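Local coordinates for protein L-iditol 2-dehydrogenase (Clostridium scindens, PDB 4OH1) that probably oxidises L-iditol and related polyols with NAD+ as a zinc-containing member of the medium-chain alcohol dehydrogenase family, at residues L189-R194 against P313-S318; R233-E236 against G240-D243; A166-I171 against H294-I299. All blocks are in the same frame, centred on the assembly; numbering follows the deposited sequence.

Following the chain from the N terminus, 166-171 comes first, at the end of helix 156-168, and then 189-194 on the first helix of the Rossmann-type domain. Interaction 2 opens and closes next, a tight loop from helix 230-238 into strand 242-247, nested inside both wider loops. The chain reaches strand 294-297, at one edge of the parallel sheet within this chain, and closes interaction 3; only afterwards does 313-318 close interaction 1, so interactions 1 and 3 cross. The two touch directly, Leu-189 on Ala-166 and Ala-193 on Ile-171. Interaction 1 ties the domain to the loop leading to strand 321-326, interaction 2 joins consecutive helix and strand, and interaction 3 ties helix 156-168 to the sheet edge.

Interaction 1: residues L189-R194 against P313-S318; sequences LVQLAR and PRMDFS
With chi1 at -67°, Gln-191 sets CG beside its own backbone N and then runs out extended, which carries its amide to the backbone of Asp-316. Gln-191 sits on helix 184-194, the helix that begins at what is probably the glycine-rich turn of the Rossmann-type domain; 313-318 is the loop between helix 305-311 and strand 321-326, on the way to the other sheet of the protein. The amide grips one residue at two points. Asp-316 N donates to Gln-191 OE1 at 2.8 Å, in the carbonyl plane and on a lone pair, while Gln-191 NE2 donates to Asp-316 O at 2.9 Å, only 5° out of the amide plane. Asn-217 OD1 is a further partner of NE2, and this network fixes which way round the amide sits. Bends at chi2 and chi3 fold the selenomethionine Met-315 alongside the Gln-191 stem, where CE packs on Gln-191 CB at 3.7 Å and SE meets Leu-192 CD2 at 4.0 Å. The neighbouring Arg-314 reaches across to the second subunit and forms a salt bridge with Asp-220 there. Asp-316 forms an Asx turn, its OD1 accepting from Ser-318 N at 2.9 Å. A water completes the junction, donating to Gln-191 OE1 at 2.7 Å and to Arg-314 O at 2.9 Å.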
loop_
_atom_site.group_PDB
_atom_site.type_symbol
_atom_site.label_atom_id
_atom_site.label_comp_id
_atom_site.label_asym_id
_atom_site.label_seq_id
_atom_site.Cartn_x
_atom_site.Cartn_y
_atom_site.Cartn_z
ATOM N N LEU A 189 6.299 11.613 -18.616
ATOM C CA LEU A 189 6.864 10.608 -17.707
ATOM C C LEU A 189 8.310 10.966 -17.290
ATOM O O LEU A 189 8.702 10.731 -16.166
ATOM C CB LEU A 189 6.822 9.240 -18.324
ATOM C CG LEU A 189 5.397 8.679 -18.389
ATOM C CD1 LEU A 189 5.402 7.443 -19.270
ATOM C CD2 LEU A 189 4.855 8.368 -16.993
ATOM N N VAL A 190 9.092 11.546 -18.172
ATOM C CA VAL A 190 10.422 11.958 -17.774
ATOM C C VAL A 190 10.295 12.967 -16.622
ATOM O O VAL A 190 10.945 12.832 -15.562
ATOM C CB VAL A 190 11.260 12.547 -18.913
ATOM C CG1 VAL A 190 12.493 13.219 -18.392
ATOM C CG2 VAL A 190 11.679 11.450 -19.906
ATOM N N GLN A 191 9.467 13.980 -16.811
ATOM C CA GLN A 191 9.307 15.028 -15.807
ATOM C C GLN A 191 8.740 14.473 -14.517
ATOM O O GLN A 191 9.185 14.862 -13.431
ATOM C CB GLN A 191 8.476 16.177 -16.328
ATOM C CG GLN A 191 9.199 16.942 -17.457
ATOM C CD GLN A 191 8.603 18.290 -17.796
ATOM O OE1 GLN A 191 8.008 18.936 -16.943
ATOM N NE2 GLN A 191 8.838 18.758 -19.021
ATOM N N LEU A 192 7.775 13.573 -14.632
ATOM C CA LEU A 192 7.172 12.968 -13.479
ATOM C C LEU A 192 8.080 11.994 -12.779
ATOM O O LEU A 192 7.953 11.837 -11.549
ATOM C CB LEU A 192 5.859 12.248 -13.828
ATOM C CG LEU A 192 4.666 13.109 -14.200
ATOM C CD1 LEU A 192 3.576 12.230 -14.628
ATOM C CD2 LEU A 192 4.210 14.010 -13.061
ATOM N N ALA A 193 8.957 11.320 -13.523
ATOM C CA ALA A 193 9.930 10.430 -12.887
ATOM C C ALA A 193 10.878 11.292 -12.067
ATOM O O ALA A 193 11.179 10.922 -10.959
ATOM C CB ALA A 193 10.704 9.598 -13.872
ATOM N N ARG A 194 11.288 12.466 -12.564
ATOM C CA ARG A 194 12.092 13.316 -11.746
ATOM C C ARG A 194 11.393 13.736 -10.454
ATOM O O ARG A 194 12.026 13.771 -9.379
ATOM C CB ARG A 194 12.474 14.589 -12.476
ATOM C CG ARG A 194 13.527 14.393 -13.501
ATOM C CD ARG A 194 14.879 14.612 -12.843
ATOM N NE ARG A 194 15.992 14.476 -13.761
ATOM C CZ ARG A 194 17.264 14.673 -13.428
ATOM N NH1 ARG A 194 17.604 15.040 -12.190
ATOM N NH2 ARG A 194 18.203 14.507 -14.338
ATOM N N PRO A 313 1.401 23.454 -12.656
ATOM C CA PRO A 313 2.494 24.439 -12.422
ATOM C C PRO A 313 3.883 23.823 -12.115
ATOM O O PRO A 313 4.876 24.550 -12.107
ATOM C CB PRO A 313 2.022 25.267 -11.214
ATOM C CG PRO A 313 0.562 24.910 -11.048
ATOM C CD PRO A 313 0.336 23.568 -11.672
ATOM N N ARG A 314 3.955 22.542 -11.814
ATOM C CA ARG A 314 5.242 21.879 -11.597
ATOM C C ARG A 314 5.855 21.335 -12.879
ATOM O O ARG A 314 6.957 20.864 -12.860
ATOM C CB ARG A 314 5.096 20.677 -10.639
ATOM C CG ARG A 314 4.771 21.052 -9.163
ATOM C CD ARG A 314 5.631 22.187 -8.529
ATOM N NE ARG A 314 5.658 22.050 -7.057
ATOM C CZ ARG A 314 5.775 23.031 -6.156
ATOM N NH1 ARG A 314 5.829 24.293 -6.523
ATOM N NH2 ARG A 314 5.879 22.749 -4.847
HETATM N N MSE A 315 5.117 21.315 -13.970
HETATM C CA MSE A 315 5.584 20.717 -15.191
HETATM C C MSE A 315 6.112 21.843 -16.040
HETATM O O MSE A 315 5.751 22.973 -15.825
HETATM C CB MSE A 315 4.449 20.110 -15.993
HETATM C CG MSE A 315 3.593 19.142 -15.301
HETATM SE SE MSE A 315 4.690 17.617 -14.793
HETATM C CE MSE A 315 4.892 16.849 -16.563
ATOM N N ASP A 316 6.917 21.536 -17.030
ATOM C CA ASP A 316 7.367 22.582 -17.997
ATOM C C ASP A 316 6.980 22.132 -19.381
ATOM O O ASP A 316 7.624 21.237 -19.967
ATOM C CB ASP A 316 8.850 22.738 -17.923
ATOM C CG ASP A 316 9.390 23.776 -18.914
ATOM O OD1 ASP A 316 8.641 24.278 -19.750
ATOM O OD2 ASP A 316 10.578 24.066 -18.845
ATOM N N PHE A 317 5.922 22.706 -19.916
ATOM C CA PHE A 317 5.396 22.201 -21.168
ATOM C C PHE A 317 6.052 22.888 -22.325
ATOM O O PHE A 317 5.735 22.602 -23.459
ATOM C CB PHE A 317 3.879 22.354 -21.252
ATOM C CG PHE A 317 3.142 21.410 -20.378
ATOM C CD1 PHE A 317 3.307 20.056 -20.513
ATOM C CD2 PHE A 317 2.363 21.841 -19.367
ATOM C CE1 PHE A 317 2.670 19.176 -19.657
ATOM C CE2 PHE A 317 1.717 20.950 -18.534
ATOM C CZ PHE A 317 1.853 19.632 -18.698
ATOM N N SER A 318 6.983 23.791 -22.064
ATOM C CA SER A 318 7.672 24.443 -23.181
ATOM C C SER A 318 8.583 23.412 -23.831
ATOM O O SER A 318 9.072 23.609 -24.871
ATOM C CB SER A 318 8.505 25.582 -22.663
ATOM O OG SER A 318 9.605 25.089 -21.889
HETATM O O HOH W 1 8.900 19.518 -14.454
#

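Interaction 2: residues R233-E236 against G240-D243; sequences RAIE and GRYD. With EDO (1,2-ethanediol), chain F.
The Tyr-242 ring presents its edge to the helix, with the carbonyl carbon of Ala-234 in the ring plane and the backbone N of Ile-235 also near that plane; neither face is used by 233-236. At this edge CE1 of Tyr-242 lies 4.0 Å from Ala-234 CB, and the hydroxyl OH donates to Ala-234 O at 2.9 Å. The phenol oxygen stands above the carbonyl plane, 46° out of it, rather than on a lone pair. Elsewhere the ring's neighbours are Ser-176 and Ala-178 of strand 176-180, and OH has a second partner in Thr-202 OG1. This is the helix-to-strand step of a Rossmann-type fold: helix 230-238 ends and the chain turns into strand 242-247, the neighbour of 176-180 in the parallel sheet. Gly-240 makes the turn with a phi of 141°, a conformation suited to glycine, and its N donates to Ile-235 O at 2.8 Å with a nearly straight N-H...O angle of 163°. Ile-235 packs over the turn, CG2 against Gly-240 C at 3.7 Å. Its other branch lies alongside Arg-241, CG1 to CG 3.9 Å, both side chains pointing the same way. Beyond that aliphatic stem Arg-241 bends to a salt bridge with Asp-291. An ethanediol, probably from the crystallisation liquor, places O1 3.1 Å from Asp-243 OD1. The chemistry implies that two carbonyls of the last turns of the helix each receive a bond from the chain that follows, Ala-234 O from the Tyr-242 phenol and Ile-235 O from the Gly-240 N-H.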
loop_
_atom_site.group_PDB
_atom_site.type_symbol
_atom_site.label_atom_id
_atom_site.label_comp_id
_atom_site.label_asym_id
_atom_site.label_seq_id
_atom_site.Cartn_x
_atom_site.Cartn_y
_atom_site.Cartn_z
ATOM N N ARG A 233 24.007 -1.959 -22.675
ATOM C CA ARG A 233 24.464 -0.582 -22.404
ATOM C C ARG A 233 23.578 0.046 -21.326
ATOM O O ARG A 233 24.071 0.592 -20.350
ATOM C CB ARG A 233 24.451 0.294 -23.642
ATOM C CG ARG A 233 25.346 -0.218 -24.727
ATOM C CD ARG A 233 25.574 0.820 -25.864
ATOM N NE ARG A 233 24.534 0.845 -26.906
ATOM C CZ ARG A 233 24.315 -0.124 -27.808
ATOM N NH1 ARG A 233 25.029 -1.256 -27.805
ATOM N NH2 ARG A 233 23.346 0.030 -28.714
ATOM N N ALA A 234 22.261 -0.103 -21.466
ATOM C CA ALA A 234 21.349 0.539 -20.543
ATOM C C ALA A 234 21.532 0.018 -19.141
ATOM O O ALA A 234 21.484 0.772 -18.183
ATOM C CB ALA A 234 19.884 0.362 -20.983
ATOM N N ILE A 235 21.767 -1.271 -19.003
ATOM C CA ILE A 235 21.911 -1.842 -17.680
ATOM C C ILE A 235 23.254 -1.377 -17.068
ATOM O O ILE A 235 23.320 -0.975 -15.878
ATOM C CB ILE A 235 21.807 -3.354 -17.755
ATOM C CG1 ILE A 235 20.350 -3.734 -17.984
ATOM C CG2 ILE A 235 22.310 -3.988 -16.492
ATOM C CD1 ILE A 235 20.266 -5.070 -18.687
ATOM N N GLU A 236 24.294 -1.380 -17.894
ATOM C CA GLU A 236 25.554 -0.748 -17.539
ATOM C C GLU A 236 25.306 0.652 -17.013
ATOM O O GLU A 236 25.680 0.928 -15.908
ATOM C CB GLU A 236 26.513 -0.707 -18.740
ATOM C CG GLU A 236 27.885 -0.123 -18.441
ATOM C CD GLU A 236 28.849 -1.121 -17.746
ATOM O OE1 GLU A 236 28.442 -2.250 -17.345
ATOM O OE2 GLU A 236 30.046 -0.770 -17.606
ATOM N N GLY A 240 22.673 -1.632 -13.201
ATOM C CA GLY A 240 21.757 -2.702 -12.916
ATOM C C GLY A 240 20.469 -2.533 -13.676
ATOM O O GLY A 240 20.283 -1.594 -14.459
ATOM N N ARG A 241 19.600 -3.502 -13.496
ATOM C CA ARG A 241 18.362 -3.506 -14.222
ATOM C C ARG A 241 17.410 -2.432 -13.626
ATOM O O ARG A 241 17.696 -1.868 -12.571
ATOM C CB ARG A 241 17.789 -4.904 -14.235
ATOM C CG ARG A 241 18.520 -5.780 -15.192
ATOM C CD ARG A 241 17.796 -7.046 -15.468
ATOM N NE ARG A 241 18.116 -7.991 -14.431
ATOM C CZ ARG A 241 17.361 -9.036 -14.087
ATOM N NH1 ARG A 241 16.164 -9.255 -14.623
ATOM N NH2 ARG A 241 17.795 -9.840 -13.143
ATOM N N TYR A 242 16.343 -2.119 -14.358
ATOM C CA TYR A 242 15.477 -1.015 -14.030
ATOM C C TYR A 242 14.333 -1.354 -13.092
ATOM O O TYR A 242 13.621 -2.321 -13.296
ATOM C CB TYR A 242 14.976 -0.356 -15.314
ATOM C CG TYR A 242 16.068 0.390 -16.019
ATOM C CD1 TYR A 242 17.001 -0.285 -16.796
ATOM C CD2 TYR A 242 16.180 1.749 -15.923
ATOM C CE1 TYR A 242 18.039 0.385 -17.401
ATOM C CE2 TYR A 242 17.234 2.450 -16.562
ATOM C CZ TYR A 242 18.149 1.760 -17.272
ATOM O OH TYR A 242 19.169 2.415 -17.929
ATOM N N ASP A 243 14.129 -0.535 -12.069
ATOM C CA ASP A 243 13.019 -0.829 -11.127
ATOM C C ASP A 243 11.617 -0.603 -11.720
ATOM O O ASP A 243 10.675 -1.282 -11.352
ATOM C CB ASP A 243 13.156 -0.055 -9.831
ATOM C CG ASP A 243 14.542 -0.218 -9.202
ATOM O OD1 ASP A 243 14.987 -1.338 -8.912
ATOM O OD2 ASP A 243 15.194 0.803 -9.023
HETATM C C1 EDO F . 18.584 -3.026 -8.671
HETATM O O1 EDO F . 17.981 -1.907 -9.329
HETATM C C2 EDO F . 19.555 -2.507 -7.620
HETATM O O2 EDO F . 18.875 -1.658 -6.665
#

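Interaction 3: residues A166-I171 against H294-I299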
loop_
_atom_site.group_PDB
_atom_site.type_symbol
_atom_site.label_atom_id
_atom_site.label_comp_id
_atom_site.label_asym_id
_atom_site.label_seq_id
_atom_site.Cartn_x
_atom_site.Cartn_y
_atom_site.Cartn_z
ATOM N N ALA A 166 2.811 6.319 -13.979
ATOM C CA ALA A 166 3.927 6.485 -13.055
ATOM C C ALA A 166 3.622 5.877 -11.720
ATOM O O ALA A 166 4.460 5.205 -11.138
ATOM C CB ALA A 166 4.336 7.926 -12.883
ATOM N N GLU A 167 2.403 6.051 -11.257
ATOM C CA GLU A 167 2.030 5.513 -9.986
ATOM C C GLU A 167 1.953 4.037 -10.040
ATOM O O GLU A 167 2.307 3.361 -9.096
ATOM C CB GLU A 167 0.678 6.079 -9.565
ATOM C CG GLU A 167 0.811 7.514 -9.149
ATOM C CD GLU A 167 -0.506 8.250 -8.893
ATOM O OE1 GLU A 167 -1.594 7.734 -9.252
ATOM O OE2 GLU A 167 -0.427 9.385 -8.336
ATOM N N GLN A 168 1.464 3.516 -11.138
ATOM C CA GLN A 168 1.376 2.076 -11.289
ATOM C C GLN A 168 2.785 1.415 -11.390
ATOM O O GLN A 168 2.998 0.333 -10.914
ATOM C CB GLN A 168 0.535 1.750 -12.498
ATOM C CG GLN A 168 0.353 0.290 -12.738
ATOM C CD GLN A 168 -0.353 -0.413 -11.583
ATOM O OE1 GLN A 168 -1.553 -0.606 -11.636
ATOM N NE2 GLN A 168 0.403 -0.864 -10.573
ATOM N N ALA A 169 3.744 2.112 -11.954
ATOM C CA ALA A 169 5.125 1.651 -11.995
ATOM C C ALA A 169 5.845 1.862 -10.680
ATOM O O ALA A 169 7.025 1.462 -10.518
ATOM C CB ALA A 169 5.864 2.426 -13.082
ATOM N N LYS A 170 5.168 2.529 -9.749
ATOM C CA LYS A 170 5.713 2.748 -8.429
ATOM C C LYS A 170 7.010 3.534 -8.438
ATOM O O LYS A 170 7.935 3.249 -7.675
ATOM C CB LYS A 170 5.867 1.417 -7.724
ATOM C CG LYS A 170 4.499 0.867 -7.575
ATOM C CD LYS A 170 4.486 -0.519 -7.184
ATOM C CE LYS A 170 3.062 -1.013 -7.233
ATOM N NZ LYS A 170 3.030 -2.189 -6.324
ATOM N N ILE A 171 7.049 4.570 -9.254
ATOM C CA ILE A 171 8.228 5.359 -9.281
ATOM C C ILE A 171 8.351 6.000 -7.924
ATOM O O ILE A 171 7.383 6.535 -7.416
ATOM C CB ILE A 171 8.174 6.405 -10.336
ATOM C CG1 ILE A 171 7.850 5.749 -11.706
ATOM C CG2 ILE A 171 9.527 7.101 -10.373
ATOM C CD1 ILE A 171 7.910 6.779 -12.941
ATOM N N HIS A 294 6.732 -7.862 -11.902
ATOM C CA HIS A 294 5.334 -7.461 -11.812
ATOM C C HIS A 294 5.034 -6.763 -13.124
ATOM O O HIS A 294 5.728 -5.791 -13.487
ATOM C CB HIS A 294 5.053 -6.540 -10.623
ATOM C CG HIS A 294 5.675 -6.998 -9.352
ATOM N ND1 HIS A 294 5.095 -7.931 -8.541
ATOM C CD2 HIS A 294 6.843 -6.667 -8.762
ATOM C CE1 HIS A 294 5.893 -8.184 -7.517
ATOM N NE2 HIS A 294 6.961 -7.436 -7.635
ATOM N N ILE A 295 4.023 -7.293 -13.827
ATOM C CA ILE A 295 3.603 -6.774 -15.136
ATOM C C ILE A 295 2.175 -6.243 -15.027
ATOM O O ILE A 295 1.249 -6.981 -14.641
ATOM C CB ILE A 295 3.659 -7.935 -16.134
ATOM C CG1 ILE A 295 5.129 -8.350 -16.295
ATOM C CG2 ILE A 295 3.057 -7.535 -17.468
ATOM C CD1 ILE A 295 5.298 -9.630 -16.998
ATOM N N HIS A 296 2.003 -4.989 -15.373
ATOM C CA HIS A 296 0.729 -4.324 -15.203
ATOM C C HIS A 296 0.244 -3.709 -16.482
ATOM O O HIS A 296 1.038 -3.188 -17.304
ATOM C CB HIS A 296 0.844 -3.123 -14.258
ATOM C CG HIS A 296 1.566 -3.404 -12.993
ATOM N ND1 HIS A 296 0.966 -4.016 -11.920
ATOM C CD2 HIS A 296 2.835 -3.126 -12.604
ATOM C CE1 HIS A 296 1.836 -4.122 -10.930
ATOM N NE2 HIS A 296 2.980 -3.604 -11.326
ATOM N N GLY A 297 -1.071 -3.694 -16.606
ATOM C CA GLY A 297 -1.735 -2.813 -17.546
ATOM C C GLY A 297 -2.212 -1.506 -16.904
ATOM O O GLY A 297 -2.059 -1.272 -15.697
HETATM N N MSE A 298 -2.819 -0.659 -17.730
HETATM C CA MSE A 298 -3.288 0.674 -17.327
HETATM C C MSE A 298 -4.409 1.132 -18.307
HETATM O O MSE A 298 -4.141 1.376 -19.501
HETATM C CB MSE A 298 -2.101 1.655 -17.353
HETATM C CG MSE A 298 -2.072 2.683 -16.192
HETATM SE SE MSE A 298 -3.644 3.796 -16.284
HETATM C CE MSE A 298 -3.057 4.863 -17.857
ATOM N N ILE A 299 -5.652 1.219 -17.816
ATOM C CA ILE A 299 -6.732 1.870 -18.606
ATOM C C ILE A 299 -7.371 3.133 -17.970
ATOM O O ILE A 299 -8.033 3.090 -16.915
ATOM C CB ILE A 299 -7.880 0.903 -19.074
ATOM C CG1 ILE A 299 -8.796 1.669 -20.100
ATOM C CG2 ILE A 299 -8.612 0.270 -17.842
ATOM C CD1 ILE A 299 -9.400 0.892 -21.290
HETATM O O HOH W 2 -2.988 0.052 -13.650
#
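Gln-168 lays its terminal amide flat over one face of the His-296 imidazole, the two planes only 11° apart and NE2 3.4 Å above the ring plane, over its centre. CG stands anti to the backbone N (chi1 -179°) and the chain then bends at chi2, which folds the amide back over the ring instead of letting it run past. CG meets His-296 CB at 3.8 Å on the way. NE2 comes within 3.5 Å of His-296 ND1, but from above the ring, and no hydrogen bond forms; this is a stack between two polar flat groups. The oxygen end is held separately: a bridging water donates to Gln-168 OE1 at 2.6 Å and to Gly-297 O at 2.6 Å. The contact seats the end of helix 156-168 on strand 294-297, one of the two edge strands of the Rossmann-type parallel sheet within this chain. A Schellman motif follows, with Lys-170 at positive phi and Ile-171 N bonded back to Ala-166 O at 3.3 Å. Strand 294-297 pairs antiparallel with its counterpart in the third subunit, so the sheet runs on through the interface. There His-296 ND1 is hydrogen-bonded to His-294 ND1 of that third subunit, while its NE2 is bonded to Asp-267 OD1 of its own chain. With both ring nitrogens engaged, rotation of the imidazole is fixed; Asp-267 would probably favour a proton on NE2, and the ND1-to-ND1 bond needs a proton on one of its two nitrogens, so that histidine may carry both protons and a positive charge.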